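Local coordinates for protein HD superfamily hydrolase (Clostridium acetobutylicum ATCC 824, PDB 3CCG) that probably hydrolyses the nucleotide P(1),P(4)-bis(5'-adenosyl) tetraphosphate to two ADP at a site holding two iron ions, at residues 46-51 with 106-111; 53-58 with 87-92. All blocks are in the same frame, centred on the assembly; numbering follows the deposited sequence.

Contact 1: 46-51 with 106-111; sequences RIAGLV and LNAIEF
Val-51 and Ile-109 meet with no flat group between them. The one aromatic ring here, that of Phe-111, does not reach 46-51. One of its faces is taken by its neighbour Glu-110, whose CG lies 3.7 Å above the centre of the Phe-111 ring. The contact is helix-on-helix packing within the all-helical HD domain. The two short helical segments run in roughly the same direction, with a signed crossing angle of -30° and axes 9.2 Å apart at closest approach. Between them two small residues meet: CB of Ala-48 faces CB of Ala-108 at 4.3 Å. Ile-126 of helix 121-132 touches both alanines. Ile-109 makes the other side-chain contact. Its CG1 is anti to its own carbonyl carbon (chi1 -60°), and the chain then runs on extended (chi2 168°), which carries CD1 across to Val-51. Ala-94 of helix 87-98 also packs on this isoleucine. An iron ligand follows each segment directly: His-52 after Val-51, and His-112 after Phe-111. The carbonyl of Gly-49 is hydrogen-bonded to ND1 of His-52, and that of Ile-109 to ND1 of His-112. These bonds help fix how the two imidazoles are turned. The packing is tightest where CG2 of Val-51 meets CD1 of Ile-109 at 3.5 Å, slightly closer than usual for two carbons.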
ATOM      1  N   ARG A  46     -23.585  11.491 -15.755  0.50 11.67           N
ATOM      2  CA  ARG A  46     -23.613  12.974 -15.853  0.50 10.09           C
ATOM      3  C   ARG A  46     -23.614  13.661 -14.472  0.50 10.26           C
ATOM      4  O   ARG A  46     -22.888  14.637 -14.246  0.50 10.28           O
ATOM      5  CB  ARG A  46     -24.842  13.446 -16.673  0.50 11.56           C
ATOM      6  CG  ARG A  46     -24.955  14.996 -16.881  0.50 11.98           C
ATOM      7  CD  ARG A  46     -26.295  15.444 -17.520  0.50 11.12           C
ATOM      8  NE  ARG A  46     -26.586  14.571 -18.647  0.50 12.95           N
ATOM      9  CZ  ARG A  46     -25.984  14.657 -19.827  0.50 13.07           C
ATOM     10  NH1 ARG A  46     -25.105  15.615 -20.040  0.50 14.92           N
ATOM     11  NH2 ARG A  46     -26.282  13.810 -20.801  0.50 19.13           N
ATOM     12  N   ILE A  47     -24.457  13.209 -13.556  1.00 13.22           N
ATOM     13  CA  ILE A  47     -24.521  13.892 -12.241  1.00 14.11           C
ATOM     14  C   ILE A  47     -23.272  13.596 -11.412  1.00 14.02           C
ATOM     15  O   ILE A  47     -22.717  14.491 -10.815  1.00 13.73           O
ATOM     16  CB  ILE A  47     -25.776  13.555 -11.463  1.00 15.65           C
ATOM     17  CG1 ILE A  47     -27.030  13.957 -12.227  1.00 24.59           C
ATOM     18  CG2 ILE A  47     -25.825  14.257 -10.047  1.00 17.10           C
ATOM     19  CD1 ILE A  47     -28.255  13.218 -11.697  1.00 38.73           C
ATOM     20  N   ALA A  48     -22.833  12.346 -11.388  1.00 12.30           N
ATOM     21  CA  ALA A  48     -21.649  12.052 -10.609  1.00 11.76           C
ATOM     22  C   ALA A  48     -20.464  12.806 -11.171  1.00 10.91           C
ATOM     23  O   ALA A  48     -19.654  13.353 -10.424  1.00 11.26           O
ATOM     24  CB  ALA A  48     -21.398  10.536 -10.621  1.00 11.95           C
ATOM     25  N   GLY A  49     -20.301  12.860 -12.493  1.00 11.22           N
ATOM     26  CA  GLY A  49     -19.184  13.568 -13.077  1.00 10.37           C
ATOM     27  C   GLY A  49     -19.257  15.074 -12.812  1.00 12.11           C
ATOM     28  O   GLY A  49     -18.274  15.754 -12.500  1.00 12.53           O
ATOM     29  N   LEU A  50     -20.467  15.620 -12.928  1.00 12.54           N
ATOM     30  CA  LEU A  50     -20.643  17.030 -12.692  1.00 12.57           C
ATOM     31  C   LEU A  50     -20.263  17.449 -11.262  1.00 11.58           C
ATOM     32  O   LEU A  50     -19.596  18.474 -11.091  1.00 13.34           O
ATOM     33  CB  LEU A  50     -22.084  17.453 -12.985  1.00 13.67           C
ATOM     34  CG  LEU A  50     -22.430  18.954 -12.816  1.00 14.62           C
ATOM     35  CD1 LEU A  50     -21.560  19.842 -13.703  1.00 19.62           C
ATOM     36  CD2 LEU A  50     -23.924  19.149 -13.060  1.00 18.91           C
ATOM     37  N   VAL A  51     -20.691  16.670 -10.274  1.00 13.02           N
ATOM     38  CA  VAL A  51     -20.549  17.104  -8.880  1.00 12.90           C
ATOM     39  C   VAL A  51     -19.395  16.472  -8.119  1.00 13.54           C
ATOM     40  O   VAL A  51     -19.152  16.817  -6.966  1.00 12.66           O
ATOM     41  CB  VAL A  51     -21.852  16.886  -8.101  1.00 14.82           C
ATOM     42  CG1 VAL A  51     -23.063  17.487  -8.864  1.00 13.68           C
ATOM     43  CG2 VAL A  51     -22.091  15.444  -7.830  1.00 16.79           C
ATOM     44  N   LEU A 106     -23.222   8.392  -5.141  1.00 10.92           N
ATOM     45  CA  LEU A 106     -22.500   8.845  -3.951  1.00 11.34           C
ATOM     46  C   LEU A 106     -21.159   8.084  -3.814  1.00 10.13           C
ATOM     47  O   LEU A 106     -20.136   8.695  -3.462  1.00 10.60           O
ATOM     48  CB  LEU A 106     -23.384   8.685  -2.712  1.00 11.51           C
ATOM     49  CG  LEU A 106     -24.613   9.565  -2.704  1.00 11.80           C
ATOM     50  CD1 LEU A 106     -25.486   9.173  -1.474  1.00 14.64           C
ATOM     51  CD2 LEU A 106     -24.266  11.056  -2.715  1.00 13.38           C
ATOM     52  N   ASN A 107     -21.157   6.769  -4.032  1.00 11.28           N
ATOM     53  CA  ASN A 107     -19.905   6.020  -3.980  1.00 10.61           C
ATOM     54  C   ASN A 107     -18.881   6.534  -5.028  1.00 10.00           C
ATOM     55  O   ASN A 107     -17.668   6.644  -4.762  1.00 10.63           O
ATOM     56  CB  ASN A 107     -20.104   4.514  -4.219  1.00 12.16           C
ATOM     57  CG  ASN A 107     -20.730   3.825  -3.030  1.00 12.78           C
ATOM     58  OD1 ASN A 107     -20.605   4.286  -1.896  1.00 15.74           O
ATOM     59  ND2 ASN A 107     -21.441   2.712  -3.292  1.00 13.70           N
ATOM     60  N   ALA A 108     -19.352   6.795  -6.244  1.00 10.11           N
ATOM     61  CA  ALA A 108     -18.480   7.246  -7.312  1.00 10.96           C
ATOM     62  C   ALA A 108     -17.799   8.571  -6.910  1.00 11.60           C
ATOM     63  O   ALA A 108     -16.641   8.791  -7.198  1.00 12.22           O
ATOM     64  CB  ALA A 108     -19.269   7.398  -8.587  1.00 11.78           C
ATOM     65  N   ILE A 109     -18.543   9.467  -6.264  1.00 10.91           N
ATOM     66  CA  ILE A 109     -17.977  10.721  -5.788  1.00  9.87           C
ATOM     67  C   ILE A 109     -16.988  10.424  -4.638  1.00 10.24           C
ATOM     68  O   ILE A 109     -15.846  10.869  -4.652  1.00 10.65           O
ATOM     69  CB  ILE A 109     -19.076  11.645  -5.279  1.00  9.63           C
ATOM     70  CG1 ILE A 109     -20.088  11.991  -6.379  1.00  9.52           C
ATOM     71  CG2 ILE A 109     -18.501  12.894  -4.696  1.00  9.46           C
ATOM     72  CD1 ILE A 109     -21.370  12.686  -5.827  1.00 11.90           C
ATOM     73  N   GLU A 110     -17.426   9.638  -3.666  1.00  9.69           N
ATOM     74  CA  GLU A 110     -16.591   9.348  -2.512  1.00 11.67           C
ATOM     75  C   GLU A 110     -15.213   8.789  -2.881  1.00 10.87           C
ATOM     76  O   GLU A 110     -14.215   9.176  -2.259  1.00 13.36           O
ATOM     77  CB  GLU A 110     -17.251   8.353  -1.584  1.00 13.83           C
ATOM     78  CG  GLU A 110     -16.436   7.957  -0.383  1.00 14.91           C
ATOM     79  CD  GLU A 110     -17.220   7.140   0.639  1.00 15.13           C
ATOM     80  OE1 GLU A 110     -18.359   6.750   0.398  1.00 18.59           O
ATOM     81  OE2 GLU A 110     -16.595   6.807   1.662  1.00 19.50           O
ATOM     82  N   PHE A 111     -15.174   7.848  -3.800  1.00 10.63           N
ATOM     83  CA  PHE A 111     -13.932   7.106  -4.074  1.00 11.75           C
ATOM     84  C   PHE A 111     -13.195   7.536  -5.308  1.00 12.17           C
ATOM     85  O   PHE A 111     -12.219   6.894  -5.762  1.00 12.81           O
ATOM     86  CB  PHE A 111     -14.206   5.584  -4.097  1.00 13.55           C
ATOM     87  CG  PHE A 111     -14.670   5.059  -2.774  1.00 12.18           C
ATOM     88  CD1 PHE A 111     -13.800   4.965  -1.723  1.00 14.78           C
ATOM     89  CD2 PHE A 111     -16.006   4.757  -2.536  1.00 12.06           C
ATOM     90  CE1 PHE A 111     -14.225   4.496  -0.513  1.00 13.16           C
ATOM     91  CE2 PHE A 111     -16.433   4.291  -1.313  1.00 15.14           C
ATOM     92  CZ  PHE A 111     -15.541   4.193  -0.305  1.00 16.76           C
TER

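Contact 2: 53-58 with 87-92. With FE (Fe (III) ion), chain B; FE (Fe (III) ion), chain C; PO4 (phosphate ion), chain D.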
ATOM      1  N   ASP A  53     -16.313  16.930  -7.757  1.00 11.54           N
ATOM      2  CA  ASP A  53     -15.299  17.789  -7.120  1.00 10.36           C
ATOM      3  C   ASP A  53     -16.008  18.912  -6.328  1.00 11.86           C
ATOM      4  O   ASP A  53     -15.401  19.940  -6.084  1.00 10.84           O
ATOM      5  CB  ASP A  53     -14.271  18.380  -8.115  1.00 11.74           C
ATOM      6  CG  ASP A  53     -12.983  17.659  -8.133  1.00 13.44           C
ATOM      7  OD1 ASP A  53     -12.717  16.760  -7.329  1.00 12.14           O
ATOM      8  OD2 ASP A  53     -12.164  17.984  -9.024  1.00 17.52           O
ATOM      9  N   CYS A  54     -17.262  18.736  -5.953  1.00 11.97           N
ATOM     10  CA  CYS A  54     -17.989  19.808  -5.286  1.00 10.77           C
ATOM     11  C   CYS A  54     -17.301  20.345  -3.984  1.00 11.98           C
ATOM     12  O   CYS A  54     -17.555  21.510  -3.544  1.00 11.86           O
ATOM     13  CB  CYS A  54     -19.485  19.460  -5.090  1.00 11.38           C
ATOM     14  SG  CYS A  54     -19.804  18.162  -3.917  1.00 12.66           S
ATOM     15  N   ALA A  55     -16.491  19.498  -3.332  1.00 10.72           N
ATOM     16  CA  ALA A  55     -15.800  19.863  -2.072  1.00 11.26           C
ATOM     17  C   ALA A  55     -14.328  20.165  -2.308  1.00 11.76           C
ATOM     18  O   ALA A  55     -13.598  20.400  -1.377  1.00 12.44           O
ATOM     19  CB  ALA A  55     -15.906  18.744  -1.045  1.00 10.55           C
ATOM     20  N   LYS A  56     -13.920  20.203  -3.575  1.00 12.45           N
ATOM     21  CA  LYS A  56     -12.505  20.358  -3.912  1.00 13.44           C
ATOM     22  C   LYS A  56     -11.822  21.629  -3.377  1.00 12.59           C
ATOM     23  O   LYS A  56     -10.634  21.574  -3.023  1.00 13.93           O
ATOM     24  CB  LYS A  56     -12.348  20.321  -5.449  1.00 13.81           C
ATOM     25  CG  LYS A  56     -10.885  20.541  -5.984  1.00 14.41           C
ATOM     26  CD  LYS A  56     -10.056  19.417  -5.576  1.00 14.10           C
ATOM     27  CE  LYS A  56      -8.652  19.478  -6.277  1.00 14.31           C
ATOM     28  NZ  LYS A  56      -7.851  18.290  -6.124  1.00 16.94           N
ATOM     29  N   LYS A  57     -12.544  22.712  -3.338  1.00 12.60           N
ATOM     30  CA  LYS A  57     -11.973  23.996  -2.963  1.00 12.25           C
ATOM     31  C   LYS A  57     -12.101  24.329  -1.483  1.00 16.37           C
ATOM     32  O   LYS A  57     -11.872  25.452  -1.055  1.00 19.55           O
ATOM     33  CB  LYS A  57     -12.593  25.131  -3.782  1.00 15.66           C
ATOM     34  CG  LYS A  57     -12.253  25.110  -5.239  1.00 20.23           C
ATOM     35  CD  LYS A  57     -10.777  25.395  -5.418  1.00 24.53           C
ATOM     36  CE  LYS A  57     -10.460  25.717  -6.891  1.00 25.39           C
ATOM     37  NZ  LYS A  57      -8.983  25.800  -6.991  1.00 24.74           N
ATOM     38  N   LEU A  58     -12.398  23.346  -0.674  1.00 17.61           N
ATOM     39  CA  LEU A  58     -12.438  23.583   0.779  1.00 16.29           C
ATOM     40  C   LEU A  58     -11.087  23.323   1.401  1.00 14.30           C
ATOM     41  O   LEU A  58     -10.319  22.447   0.937  1.00 15.20           O
ATOM     42  CB  LEU A  58     -13.453  22.649   1.398  1.00 14.30           C
ATOM     43  CG  LEU A  58     -14.905  22.852   0.988  1.00 17.21           C
ATOM     44  CD1 LEU A  58     -15.820  21.772   1.564  1.00 16.02           C
ATOM     45  CD2 LEU A  58     -15.339  24.234   1.443  1.00 21.13           C
ATOM     46  N   GLY A  87     -13.129  13.687  -1.763  1.00 10.81           N
ATOM     47  CA  GLY A  87     -14.156  12.747  -2.274  1.00 12.46           C
ATOM     48  C   GLY A  87     -15.272  12.511  -1.241  1.00 12.09           C
ATOM     49  O   GLY A  87     -16.444  12.621  -1.527  1.00 11.36           O
ATOM     50  N   LEU A  88     -14.885  12.150  -0.023  1.00 10.05           N
ATOM     51  CA  LEU A  88     -15.888  11.851   1.048  1.00  9.18           C
ATOM     52  C   LEU A  88     -16.624  13.103   1.375  1.00 11.24           C
ATOM     53  O   LEU A  88     -17.831  13.075   1.527  1.00 10.97           O
ATOM     54  CB  LEU A  88     -15.177  11.274   2.267  1.00  9.84           C
ATOM     55  CG  LEU A  88     -16.084  11.003   3.474  1.00  9.26           C
ATOM     56  CD1 LEU A  88     -17.319  10.109   3.132  1.00 12.02           C
ATOM     57  CD2 LEU A  88     -15.298  10.371   4.616  1.00 11.78           C
ATOM     58  N   ALA A  89     -15.969  14.267   1.473  1.00  9.34           N
ATOM     59  CA  ALA A  89     -16.669  15.526   1.816  1.00  9.96           C
ATOM     60  C   ALA A  89     -17.653  15.834   0.680  1.00 10.89           C
ATOM     61  O   ALA A  89     -18.759  16.240   0.927  1.00 11.68           O
ATOM     62  CB  ALA A  89     -15.718  16.724   2.096  1.00 11.81           C
ATOM     63  N   GLY A  90     -17.241  15.563  -0.556  1.00 11.01           N
ATOM     64  CA  GLY A  90     -18.117  15.772  -1.707  1.00 10.47           C
ATOM     65  C   GLY A  90     -19.329  14.871  -1.690  1.00 10.73           C
ATOM     66  O   GLY A  90     -20.418  15.299  -2.062  1.00 11.81           O
ATOM     67  N   ARG A  91     -19.140  13.627  -1.262  1.00  9.24           N
ATOM     68  CA  ARG A  91     -20.290  12.724  -1.091  1.00  9.28           C
ATOM     69  C   ARG A  91     -21.262  13.310  -0.098  1.00 10.98           C
ATOM     70  O   ARG A  91     -22.499  13.340  -0.319  1.00 11.46           O
ATOM     71  CB  ARG A  91     -19.824  11.365  -0.637  1.00 12.55           C
ATOM     72  CG  ARG A  91     -20.911  10.415  -0.202  1.00 18.95           C
ATOM     73  CD  ARG A  91     -20.443   9.169   0.577  1.00 15.08           C
ATOM     74  NE  ARG A  91     -21.633   8.431   0.938  1.00 18.15           N
ATOM     75  CZ  ARG A  91     -22.014   7.289   0.412  1.00 25.87           C
ATOM     76  NH1 ARG A  91     -21.241   6.661  -0.438  1.00 26.28           N
ATOM     77  NH2 ARG A  91     -23.155   6.746   0.827  1.00 36.66           N
ATOM     78  N   ILE A  92     -20.733  13.823   0.999  1.00 10.50           N
ATOM     79  CA  ILE A  92     -21.575  14.409   2.048  1.00 12.08           C
ATOM     80  C   ILE A  92     -22.325  15.633   1.553  1.00 12.36           C
ATOM     81  O   ILE A  92     -23.539  15.812   1.816  1.00 13.11           O
ATOM     82  CB  ILE A  92     -20.736  14.721   3.295  1.00 10.39           C
ATOM     83  CG1 ILE A  92     -20.298  13.439   3.933  1.00 12.93           C
ATOM     84  CG2 ILE A  92     -21.548  15.540   4.310  1.00 13.59           C
ATOM     85  CD1 ILE A  92     -19.200  13.670   5.057  1.00 14.29           C
TER
HETATM   86 FE    FE B 190     -11.082  15.332  -7.228  0.75 12.81          FE
HETATM   87 FE    FE C 191     -11.380  16.138 -10.487  0.75 18.91          FE
HETATM   88  P   PO4 D 192      -8.557  16.591  -8.990  1.00 24.82           P
HETATM   89  O1  PO4 D 192      -9.623  16.835  -7.815  1.00 17.30           O
HETATM   90  O2  PO4 D 192      -8.056  15.138  -9.150  1.00 27.51           O
HETATM   91  O3  PO4 D 192      -7.412  17.586  -8.818  1.00 26.35           O
HETATM   92  O4  PO4 D 192      -9.153  16.891 -10.301  1.00 24.45           O
HETATM   93  O   HOH W   1     -11.313  14.978  -9.230  1.00 13.67           O
HETATM   94  O   HOH W   2      -9.436  14.035  -7.196  1.00 14.84           O
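Ala-55 sits against the first turns of helix 87-98 at Gly-90, where the helix has no side chain in the way. CB of Ala-55 lies 3.5 Å from N of Gly-90. The same methyl, CB of Ala-55, meets CB of Ala-89 at 3.7 Å. Beside it, SG of Cys-54 comes to 3.5 Å from O of Gly-90. Two overlapping type I turns, Asp-53 to Lys-56 and Ala-55 to Leu-58, shape the loop. The first turn is closed by the bond from Lys-56 N to Asp-53 O. It presents Cys-54 and Ala-55 to the helix, while Asp-53 and Lys-56 serve the di-iron centre of the HD domain.

Lys-56 can be followed outward. CB points away from the helix. CG is anti to the backbone N (chi1 177°), and the chain bends at the next bond (chi2 66°). CD and CE then pass along the phosphate, with CE of Lys-56 3.2 Å from O1 of the phosphate. At the tip, NZ of Lys-56 donates two hydrogen bonds, each 2.8 Å long, to O1 and O3 of the phosphate.

Asp-53 bridges the metals. OD1 of Asp-53 binds the iron of chain B at 2.2 Å, which His-86 and His-112 also hold. OD2 of Asp-53 binds the iron of chain C at 2.5 Å, joined there by His-23, His-52 and Asp-130. Water 1 lies between the two irons, though its distance to the iron of chain C is too short to be trusted. The phosphate, probably from the crystallisation liquor, also spans the pair through O1 and O4. Lys-56 and both irons thus grip one phosphate group, consistent with this being where a phosphate of the substrate would bind for hydrolysis.

Overall arrangement
From the N terminus, helix 5-38 brings His-23 and leads to helix 42-51, where contact 1 begins. His-52 separates its first segment from 53-58, the first half of contact 2. The chain then passes through helix 60-69 and returns at 87-92, closing the shorter loop of contact 2. Helix 103-110 follows and closes the longer loop of contact 1 at 106-111. The loops nest and do not cross. Arg-91 joins their second halves: its NH1 forms a salt bridge with Glu-110 OE1 and a probable hydrogen bond with Asn-107 OD1. Contact 1 ties helix 42-51 to helix 103-110, and contact 2 ties the loop after helix 42-51 to helix 87-98, beside the iron pair.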